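Local coordinates for protein pterin-4-alpha-carbinolamine dehydratase MoaB2 (Mycobacterium marinum, PDB 3RFQ) that probably takes part in molybdenum cofactor biosynthesis as a MogA/MoaB-family protein that is thought to bind molybdopterin, though it is named a pterin-4-alpha-carbinolamine dehydratase, at residues 76-81 against 105-110; 133-138 against 160-165; 30-35 against 88-93. One frame throughout, in Å; residues are numbered along the deposited sequence.

Contact 1. Residues 76-81 against 105-110; sequences VDIRNA and DVTPES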
loop_
_atom_site.group_PDB
_atom_site.type_symbol
_atom_site.label_atom_id
_atom_site.label_comp_id
_atom_site.label_asym_id
_atom_site.label_seq_id
_atom_site.Cartn_x
_atom_site.Cartn_y
_atom_site.Cartn_z
ATOM N N VAL C 76 7.307 -31.996 14.489
ATOM C CA VAL C 76 7.586 -32.277 15.895
ATOM C C VAL C 76 8.817 -31.490 16.393
ATOM O O VAL C 76 8.794 -30.895 17.490
ATOM C CB VAL C 76 7.721 -33.806 16.132
ATOM C CG1 VAL C 76 8.351 -34.138 17.517
ATOM C CG2 VAL C 76 6.353 -34.483 15.974
ATOM N N ASP C 77 9.877 -31.460 15.582
ATOM C CA ASP C 77 11.092 -30.771 16.001
ATOM C C ASP C 77 10.858 -29.269 16.111
ATOM O O ASP C 77 11.272 -28.654 17.106
ATOM C CB ASP C 77 12.303 -31.121 15.126
ATOM C CG ASP C 77 12.744 -32.595 15.295
ATOM O OD1 ASP C 77 12.308 -33.261 16.270
ATOM O OD2 ASP C 77 13.527 -33.099 14.449
ATOM N N ILE C 78 10.160 -28.699 15.124
ATOM C CA ILE C 78 9.836 -27.279 15.142
ATOM C C ILE C 78 8.959 -26.963 16.348
ATOM O O ILE C 78 9.248 -26.048 17.109
ATOM C CB ILE C 78 9.151 -26.816 13.847
ATOM C CG1 ILE C 78 10.041 -27.095 12.637
ATOM C CG2 ILE C 78 8.843 -25.342 13.927
ATOM C CD1 ILE C 78 9.309 -26.950 11.309
ATOM N N ARG C 79 7.912 -27.757 16.544
ATOM C CA ARG C 79 6.990 -27.580 17.662
ATOM C C ARG C 79 7.688 -27.669 19.027
ATOM O O ARG C 79 7.436 -26.856 19.931
ATOM C CB ARG C 79 5.889 -28.621 17.548
ATOM C CG ARG C 79 4.729 -28.442 18.483
ATOM C CD ARG C 79 3.697 -29.535 18.195
ATOM N NE ARG C 79 2.956 -29.190 16.974
ATOM C CZ ARG C 79 2.554 -30.081 16.066
ATOM N NH1 ARG C 79 2.846 -31.375 16.243
ATOM N NH2 ARG C 79 1.889 -29.667 14.973
ATOM N N ASN C 80 8.572 -28.649 19.182
ATOM C CA ASN C 80 9.348 -28.760 20.419
ATOM C C ASN C 80 10.259 -27.563 20.675
ATOM O O ASN C 80 10.393 -27.141 21.822
ATOM C CB ASN C 80 10.163 -30.054 20.465
ATOM C CG ASN C 80 9.299 -31.281 20.721
ATOM O OD1 ASN C 80 8.062 -31.201 20.748
ATOM N ND2 ASN C 80 9.951 -32.439 20.910
ATOM N N ALA C 81 10.902 -27.038 19.635
ATOM C CA ALA C 81 11.764 -25.877 19.810
ATOM C C ALA C 81 10.944 -24.662 20.271
ATOM O O ALA C 81 11.387 -23.893 21.126
ATOM C CB ALA C 81 12.518 -25.563 18.529
ATOM N N ASP C 105 7.427 -27.763 3.899
ATOM C CA ASP C 105 7.247 -26.419 4.424
ATOM C C ASP C 105 6.198 -26.437 5.531
ATOM O O ASP C 105 5.028 -26.044 5.305
ATOM C CB ASP C 105 6.855 -25.443 3.322
ATOM C CG ASP C 105 8.038 -25.032 2.434
ATOM O OD1 ASP C 105 8.937 -24.309 2.928
ATOM O OD2 ASP C 105 8.029 -25.391 1.230
ATOM N N VAL C 106 6.615 -26.911 6.710
ATOM C CA VAL C 106 5.683 -27.229 7.800
ATOM C C VAL C 106 5.704 -26.275 9.013
ATOM O O VAL C 106 5.002 -26.514 9.998
ATOM C CB VAL C 106 5.814 -28.703 8.280
ATOM C CG1 VAL C 106 5.335 -29.688 7.187
ATOM C CG2 VAL C 106 7.240 -29.017 8.708
ATOM N N THR C 107 6.486 -25.200 8.928
ATOM C CA THR C 107 6.581 -24.227 10.030
ATOM C C THR C 107 5.198 -23.678 10.429
ATOM O O THR C 107 4.884 -23.615 11.633
ATOM C CB THR C 107 7.542 -23.078 9.697
ATOM O OG1 THR C 107 8.824 -23.606 9.322
ATOM C CG2 THR C 107 7.700 -22.098 10.855
ATOM N N PRO C 108 4.350 -23.327 9.442
ATOM C CA PRO C 108 3.048 -22.765 9.900
ATOM C C PRO C 108 2.170 -23.772 10.637
ATOM O O PRO C 108 1.544 -23.394 11.634
ATOM C CB PRO C 108 2.370 -22.305 8.606
ATOM C CG PRO C 108 3.536 -22.150 7.612
ATOM C CD PRO C 108 4.497 -23.247 7.977
ATOM N N GLU C 109 2.127 -25.021 10.158
ATOM C CA GLU C 109 1.356 -26.093 10.798
ATOM C C GLU C 109 1.883 -26.373 12.210
ATOM O O GLU C 109 1.089 -26.555 13.139
ATOM C CB GLU C 109 1.352 -27.402 9.965
ATOM C CG GLU C 109 0.533 -27.373 8.671
ATOM C CD GLU C 109 0.917 -26.199 7.778
ATOM O OE1 GLU C 109 2.098 -26.111 7.362
ATOM O OE2 GLU C 109 0.051 -25.326 7.550
ATOM N N SER C 110 3.208 -26.431 12.356
ATOM C CA SER C 110 3.843 -26.572 13.685
ATOM C C SER C 110 3.502 -25.391 14.594
ATOM O O SER C 110 3.215 -25.568 15.788
ATOM C CB SER C 110 5.367 -26.665 13.573
ATOM O OG SER C 110 5.779 -27.738 12.742
#

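Contact 2. Residues 133-138 against 160-165; sequences AGIIDA and RYAVRD. With NA (sodium ion), chain F.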
loop_
_atom_site.group_PDB
_atom_site.type_symbol
_atom_site.label_atom_id
_atom_site.label_comp_id
_atom_site.label_asym_id
_atom_site.label_seq_id
_atom_site.Cartn_x
_atom_site.Cartn_y
_atom_site.Cartn_z
ATOM N N ALA C 133 8.378 -4.943 -2.384
ATOM C CA ALA C 133 9.813 -5.062 -2.585
ATOM C C ALA C 133 10.236 -6.180 -3.554
ATOM O O ALA C 133 11.425 -6.386 -3.743
ATOM C CB ALA C 133 10.538 -5.224 -1.214
ATOM N N GLY C 134 9.279 -6.876 -4.187
ATOM C CA GLY C 134 9.589 -7.993 -5.107
ATOM C C GLY C 134 10.213 -9.229 -4.451
ATOM O O GLY C 134 10.930 -9.992 -5.095
ATOM N N ILE C 135 9.965 -9.407 -3.161
ATOM C CA ILE C 135 10.463 -10.542 -2.414
ATOM C C ILE C 135 9.316 -11.555 -2.367
ATOM O O ILE C 135 8.401 -11.439 -1.553
ATOM C CB ILE C 135 10.894 -10.089 -0.983
ATOM C CG1 ILE C 135 11.879 -8.910 -1.088
ATOM C CG2 ILE C 135 11.513 -11.271 -0.194
ATOM C CD1 ILE C 135 12.049 -8.142 0.223
ATOM N N ILE C 136 9.328 -12.496 -3.307
ATOM C CA ILE C 136 8.144 -13.314 -3.551
ATOM C C ILE C 136 7.936 -14.347 -2.447
ATOM O O ILE C 136 6.803 -14.594 -2.089
ATOM C CB ILE C 136 8.108 -13.969 -4.947
ATOM C CG1 ILE C 136 8.440 -12.961 -6.048
ATOM C CG2 ILE C 136 6.682 -14.514 -5.290
ATOM C CD1 ILE C 136 7.486 -11.720 -6.116
ATOM N N ASP C 137 9.011 -14.923 -1.898
ATOM C CA ASP C 137 8.857 -15.859 -0.774
ATOM C C ASP C 137 8.271 -15.154 0.465
ATOM O O ASP C 137 7.483 -15.745 1.194
ATOM C CB ASP C 137 10.132 -16.694 -0.482
ATOM C CG ASP C 137 11.289 -15.863 0.070
ATOM O OD1 ASP C 137 11.398 -14.670 -0.263
ATOM O OD2 ASP C 137 12.126 -16.417 0.819
ATOM N N ALA C 138 8.613 -13.886 0.661
ATOM C CA ALA C 138 7.977 -13.074 1.704
ATOM C C ALA C 138 6.540 -12.707 1.341
ATOM O O ALA C 138 5.629 -12.896 2.143
ATOM C CB ALA C 138 8.809 -11.798 2.029
ATOM N N ARG C 160 17.415 -14.501 2.301
ATOM C CA ARG C 160 18.022 -13.341 2.974
ATOM C C ARG C 160 17.176 -12.048 2.871
ATOM O O ARG C 160 17.087 -11.287 3.831
ATOM C CB ARG C 160 19.407 -13.056 2.384
ATOM C CG ARG C 160 20.350 -12.302 3.354
ATOM C CD ARG C 160 21.771 -12.873 3.191
ATOM N NE ARG C 160 22.767 -12.191 4.016
ATOM C CZ ARG C 160 23.158 -12.651 5.192
ATOM N NH1 ARG C 160 22.658 -13.801 5.634
ATOM N NH2 ARG C 160 24.047 -11.981 5.917
ATOM N N TYR C 161 16.583 -11.798 1.698
ATOM C CA TYR C 161 15.770 -10.604 1.521
ATOM C C TYR C 161 14.524 -10.689 2.380
ATOM O O TYR C 161 14.140 -9.688 2.976
ATOM C CB TYR C 161 15.394 -10.366 0.057
ATOM C CG TYR C 161 16.513 -9.872 -0.856
ATOM C CD1 TYR C 161 17.773 -9.526 -0.359
ATOM C CD2 TYR C 161 16.275 -9.692 -2.216
ATOM C CE1 TYR C 161 18.785 -9.041 -1.220
ATOM C CE2 TYR C 161 17.258 -9.204 -3.081
ATOM C CZ TYR C 161 18.512 -8.891 -2.583
ATOM O OH TYR C 161 19.473 -8.442 -3.471
ATOM N N ALA C 162 13.907 -11.874 2.480
ATOM C CA ALA C 162 12.720 -12.048 3.387
ATOM C C ALA C 162 13.065 -11.746 4.837
ATOM O O ALA C 162 12.317 -11.081 5.545
ATOM C CB ALA C 162 12.096 -13.459 3.273
ATOM N N VAL C 163 14.196 -12.258 5.288
ATOM C CA VAL C 163 14.619 -12.028 6.653
ATOM C C VAL C 163 14.826 -10.528 6.884
ATOM O O VAL C 163 14.320 -9.958 7.858
ATOM C CB VAL C 163 15.949 -12.778 6.966
ATOM C CG1 VAL C 163 16.521 -12.280 8.292
ATOM C CG2 VAL C 163 15.706 -14.280 6.987
ATOM N N ARG C 164 15.539 -9.880 5.981
ATOM C CA ARG C 164 15.811 -8.472 6.211
ATOM C C ARG C 164 14.498 -7.653 6.206
ATOM O O ARG C 164 14.241 -6.827 7.113
ATOM C CB ARG C 164 16.758 -7.944 5.134
ATOM C CG ARG C 164 18.170 -8.451 5.243
ATOM C CD ARG C 164 19.055 -7.708 4.252
ATOM N NE ARG C 164 20.438 -8.182 4.276
ATOM C CZ ARG C 164 21.337 -7.899 5.219
ATOM N NH1 ARG C 164 21.011 -7.152 6.278
ATOM N NH2 ARG C 164 22.566 -8.379 5.109
ATOM N N ASP C 165 13.692 -7.857 5.166
ATOM C CA ASP C 165 12.479 -7.066 5.005
ATOM C C ASP C 165 11.441 -7.385 6.097
ATOM O O ASP C 165 10.808 -6.463 6.621
ATOM C CB ASP C 165 11.902 -7.209 3.600
ATOM C CG ASP C 165 10.779 -6.230 3.334
ATOM O OD1 ASP C 165 11.041 -5.007 3.243
ATOM O OD2 ASP C 165 9.619 -6.675 3.201
HETATM NA NA NA F . 9.438 -2.625 3.256
HETATM O O HOH W 1 9.699 -3.473 5.498
HETATM O O HOH W 2 7.393 -1.361 4.680
HETATM O O HOH W 3 11.290 -2.303 1.893
HETATM O O HOH W 4 8.303 -2.959 0.847
#

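Contact 3. Residues 30-35 against 88-93; sequences VGRALV and GGVDLV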
loop_
_atom_site.group_PDB
_atom_site.type_symbol
_atom_site.label_atom_id
_atom_site.label_comp_id
_atom_site.label_asym_id
_atom_site.label_seq_id
_atom_site.Cartn_x
_atom_site.Cartn_y
_atom_site.Cartn_z
ATOM N N VAL C 30 14.032 -4.143 25.058
ATOM C CA VAL C 30 12.642 -4.479 24.818
ATOM C C VAL C 30 12.284 -5.813 25.430
ATOM O O VAL C 30 11.204 -5.952 26.002
ATOM C CB VAL C 30 12.317 -4.543 23.316
ATOM C CG1 VAL C 30 10.895 -5.039 23.116
ATOM C CG2 VAL C 30 12.531 -3.177 22.640
ATOM N N GLY C 31 13.179 -6.795 25.308
ATOM C CA GLY C 31 12.995 -8.100 25.975
ATOM C C GLY C 31 13.988 -9.145 25.485
ATOM O O GLY C 31 14.995 -8.802 24.878
ATOM N N ARG C 32 13.712 -10.407 25.778
ATOM C CA ARG C 32 14.552 -11.517 25.356
ATOM C C ARG C 32 14.020 -12.101 24.039
ATOM O O ARG C 32 12.803 -12.261 23.867
ATOM C CB ARG C 32 14.527 -12.642 26.403
ATOM C CG ARG C 32 15.337 -12.426 27.691
ATOM C CD ARG C 32 15.001 -13.548 28.723
ATOM N NE ARG C 32 15.269 -14.899 28.208
ATOM C CZ ARG C 32 14.728 -16.019 28.686
ATOM N NH1 ARG C 32 15.030 -17.191 28.140
ATOM N NH2 ARG C 32 13.877 -15.993 29.704
ATOM N N ALA C 33 14.922 -12.443 23.120
ATOM C CA ALA C 33 14.511 -13.171 21.914
ATOM C C ALA C 33 15.249 -14.486 21.673
ATOM O O ALA C 33 16.363 -14.705 22.186
ATOM C CB ALA C 33 14.573 -12.266 20.678
ATOM N N LEU C 34 14.627 -15.346 20.874
ATOM C CA LEU C 34 15.261 -16.572 20.386
ATOM C C LEU C 34 15.019 -16.667 18.887
ATOM O O LEU C 34 13.933 -16.330 18.413
ATOM C CB LEU C 34 14.647 -17.808 21.064
ATOM C CG LEU C 34 15.246 -19.169 20.658
ATOM C CD1 LEU C 34 16.550 -19.420 21.410
ATOM C CD2 LEU C 34 14.269 -20.336 20.915
ATOM N N VAL C 35 16.034 -17.117 18.161
ATOM C CA VAL C 35 15.921 -17.383 16.727
ATOM C C VAL C 35 15.821 -18.893 16.496
ATOM O O VAL C 35 16.582 -19.657 17.064
ATOM C CB VAL C 35 17.167 -16.888 15.968
ATOM C CG1 VAL C 35 16.998 -17.092 14.455
ATOM C CG2 VAL C 35 17.475 -15.399 16.322
ATOM N N GLY C 88 10.210 -21.282 28.550
ATOM C CA GLY C 88 11.374 -20.558 29.060
ATOM C C GLY C 88 11.165 -19.073 29.330
ATOM O O GLY C 88 12.055 -18.427 29.863
ATOM N N GLY C 89 10.010 -18.528 28.953
ATOM C CA GLY C 89 9.708 -17.106 29.183
ATOM C C GLY C 89 10.317 -16.104 28.202
ATOM O O GLY C 89 10.426 -14.922 28.515
ATOM N N VAL C 90 10.735 -16.579 27.031
ATOM C CA VAL C 90 11.282 -15.736 25.970
ATOM C C VAL C 90 10.161 -14.780 25.499
ATOM O O VAL C 90 8.996 -15.209 25.415
ATOM C CB VAL C 90 11.725 -16.640 24.785
ATOM C CG1 VAL C 90 12.128 -15.833 23.579
ATOM C CG2 VAL C 90 12.869 -17.608 25.224
ATOM N N ASP C 91 10.482 -13.515 25.211
ATOM C CA ASP C 91 9.429 -12.571 24.788
ATOM C C ASP C 91 9.067 -12.670 23.301
ATOM O O ASP C 91 7.898 -12.506 22.940
ATOM C CB ASP C 91 9.777 -11.115 25.139
ATOM C CG ASP C 91 10.036 -10.926 26.614
ATOM O OD1 ASP C 91 9.078 -11.009 27.442
ATOM O OD2 ASP C 91 11.214 -10.699 26.934
ATOM N N LEU C 92 10.084 -12.924 22.468
ATOM C CA LEU C 92 9.954 -12.949 21.007
ATOM C C LEU C 92 10.695 -14.128 20.404
ATOM O O LEU C 92 11.911 -14.259 20.577
ATOM C CB LEU C 92 10.491 -11.654 20.387
ATOM C CG LEU C 92 10.529 -11.599 18.840
ATOM C CD1 LEU C 92 9.154 -11.915 18.209
ATOM C CD2 LEU C 92 11.050 -10.274 18.314
ATOM N N VAL C 93 9.966 -14.993 19.713
ATOM C CA VAL C 93 10.590 -16.007 18.874
ATOM C C VAL C 93 10.417 -15.635 17.389
ATOM O O VAL C 93 9.300 -15.445 16.928
ATOM C CB VAL C 93 10.026 -17.426 19.142
ATOM C CG1 VAL C 93 10.733 -18.493 18.222
ATOM C CG2 VAL C 93 10.196 -17.802 20.605
#

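Contact 1. Residues 76-81 against 105-110
Ile78 lies against Ser110 where helices 75-87 and 107-114 meet, with Arg79 and Ser110 the closest residues by CA, 5.2 Å apart. Two branches of the isoleucine divide the work. CG2, set opposite the backbone N, rests on Ser110 CB at 3.7 Å, while CG1 (chi1 -58°) turns away from the carbonyl carbon and, with chi2 extended at 167°, carries CD1 to Val106 CG2 at 3.9 Å; the two side chains cross at a slant. CD1 comes equally near Thr107 OG1, a hydroxyl already bonded to Gly97 O. Both helices belong to the alpha/beta fold of the MogA/MoaB family, and Ile78 also touches Val38 and Val71, so it is wedged between the neighbouring helix and the strands of the central sheet. Ser110 OG has two acceptors in range, Val106 O, in the loop just before its helix, and Glu75 O. Arg79 runs straight as far as CD, then bends at chi3 (-77°), which brings the guanidinium edge-on to the partner helix. Glu109 O lies in the guanidinium plane, 3.7 Å from Arg79 NH2, a distance without a hydrogen bond; the same nitrogen forms a salt bridge with Glu75. Arg79 NE is buried without a polar partner.

Contact 2. Residues 133-138 against 160-165
Ile135 is the bump of this contact, pushed into the first turns of helix 160-180 and meeting three residues there. CG2 sits over the backbone at Ala162 N, 3.6 Å away; CG1 faces Tyr161 CB at 4.0 Å; and CD1 reaches furthest along the helix, to Asp165 CB at 3.5 Å. The hollow is therefore framed by the neighbours Tyr161 and Ala162 and, one turn on from Tyr161, Asp165, all on the same flank of the helix. Filling it depends on the shape of Ile135: its chi1 of -53° places CG2 opposite the backbone N, and an extended chi2 of 163° sends CD1 on toward Asp165. A second, shallower fit lies beside it, where Ala138 CB meets Ala162 CB at 3.9 Å, and these small residues let the backbones approach to 5.1 Å between CA atoms. Ala162 CB is a small knob in its turn, nestled against the Asp137 carboxylate, with OD1 and OD2 at nearly equal distances; Asp137 OD2 itself takes a hydrogen bond from Ser159 N.

The loop making the bump is a helix-to-helix turn: Gly134, with positive phi, closes helix 120-132 in a Schellman motif, and Ile135 is the N-cap residue of helix 136-139. In this MogA/MoaB-type fold the contact thus joins that turn to the start of the C-terminal helix at a subunit interface. Asp165 holds its CG opposite the backbone N (chi1 -171°), and OD1 binds the sodium ion at 2.9 Å. Ser129, together with Asp165 and Ser129 of a second subunit, completes the protein ligands, and four waters fill other positions, water 3 lying 2.3 Å from the sodium.

Contact 3. Residues 30-35 against 88-93
Arg32 lays its side chain across Val90 at about a right angle, NH1 standing 3.7 Å from Val90 CG2. The contact pairs neighbouring parallel strands, 31-38 and 92-96, in the central sheet of the MogA/MoaB fold; the chain between them passes through strand 63-71 and helix 75-87. Two parallel bridges set the register, Ala33 with Leu92 and Leu34 with Val93.

Arg32 is gripped at both its backbone and its side chain. Its N donates to Asp91 OD2 at 2.8 Å in a nearly straight bond (165° at the hydrogen), using the carboxylate's anti lone pair. Its O accepts from two successive amides, Leu92 N almost head-on and Asp91 N at a slant, well off the carbonyl plane. One carbonyl thus ties down the turn of chain just before strand 92-96 begins. A bend at chi3 (58°) swings the guanidinium back over residues 88-90, where NH2 donates to Gly88 O at 3.0 Å, the oxygen lying 20° out of the guanidinium plane. Val90 N sits above one face of the group, displaced toward its rim, and Asp66 forms a salt bridge with NH1. Gly89, with positive phi, ends helix 75-87 in a Schellman motif, so the arginine spans the turn from that helix into the strand.

The two sheet faces are packed differently. Ala33 and Leu92 point to one face, their CB atoms 4.1 Å apart, and helix 51-60 lies over them through Leu58. Leu34 and Val93 point to the other, both against Ala85 of helix 75-87. Leu34 N continues the ladder by donating to Leu92 O, 2.9 Å away and nearly in line with the carbonyl bond.

Contact 3 opens first along the chain and interlocks with contact 1: the order is 30-35, 76-81, 88-93, 105-110, and contact 2 follows both. Helix 75-87 supplies one side of contact 1 and leads on to strand 92-96 of contact 3, which in turn leads to helix 107-114. Their centres are about 18 Å apart, and their nearest atoms about 5 Å. Contact 3 joins strands of the central sheet, whereas contact 1 packs helices beside it; both lie within one subunit, touched by no other chain of the assembly. Contact 2, about 21 Å from contact 1 and 23 Å from contact 3 between centres, sits where subunits meet, at the sodium site.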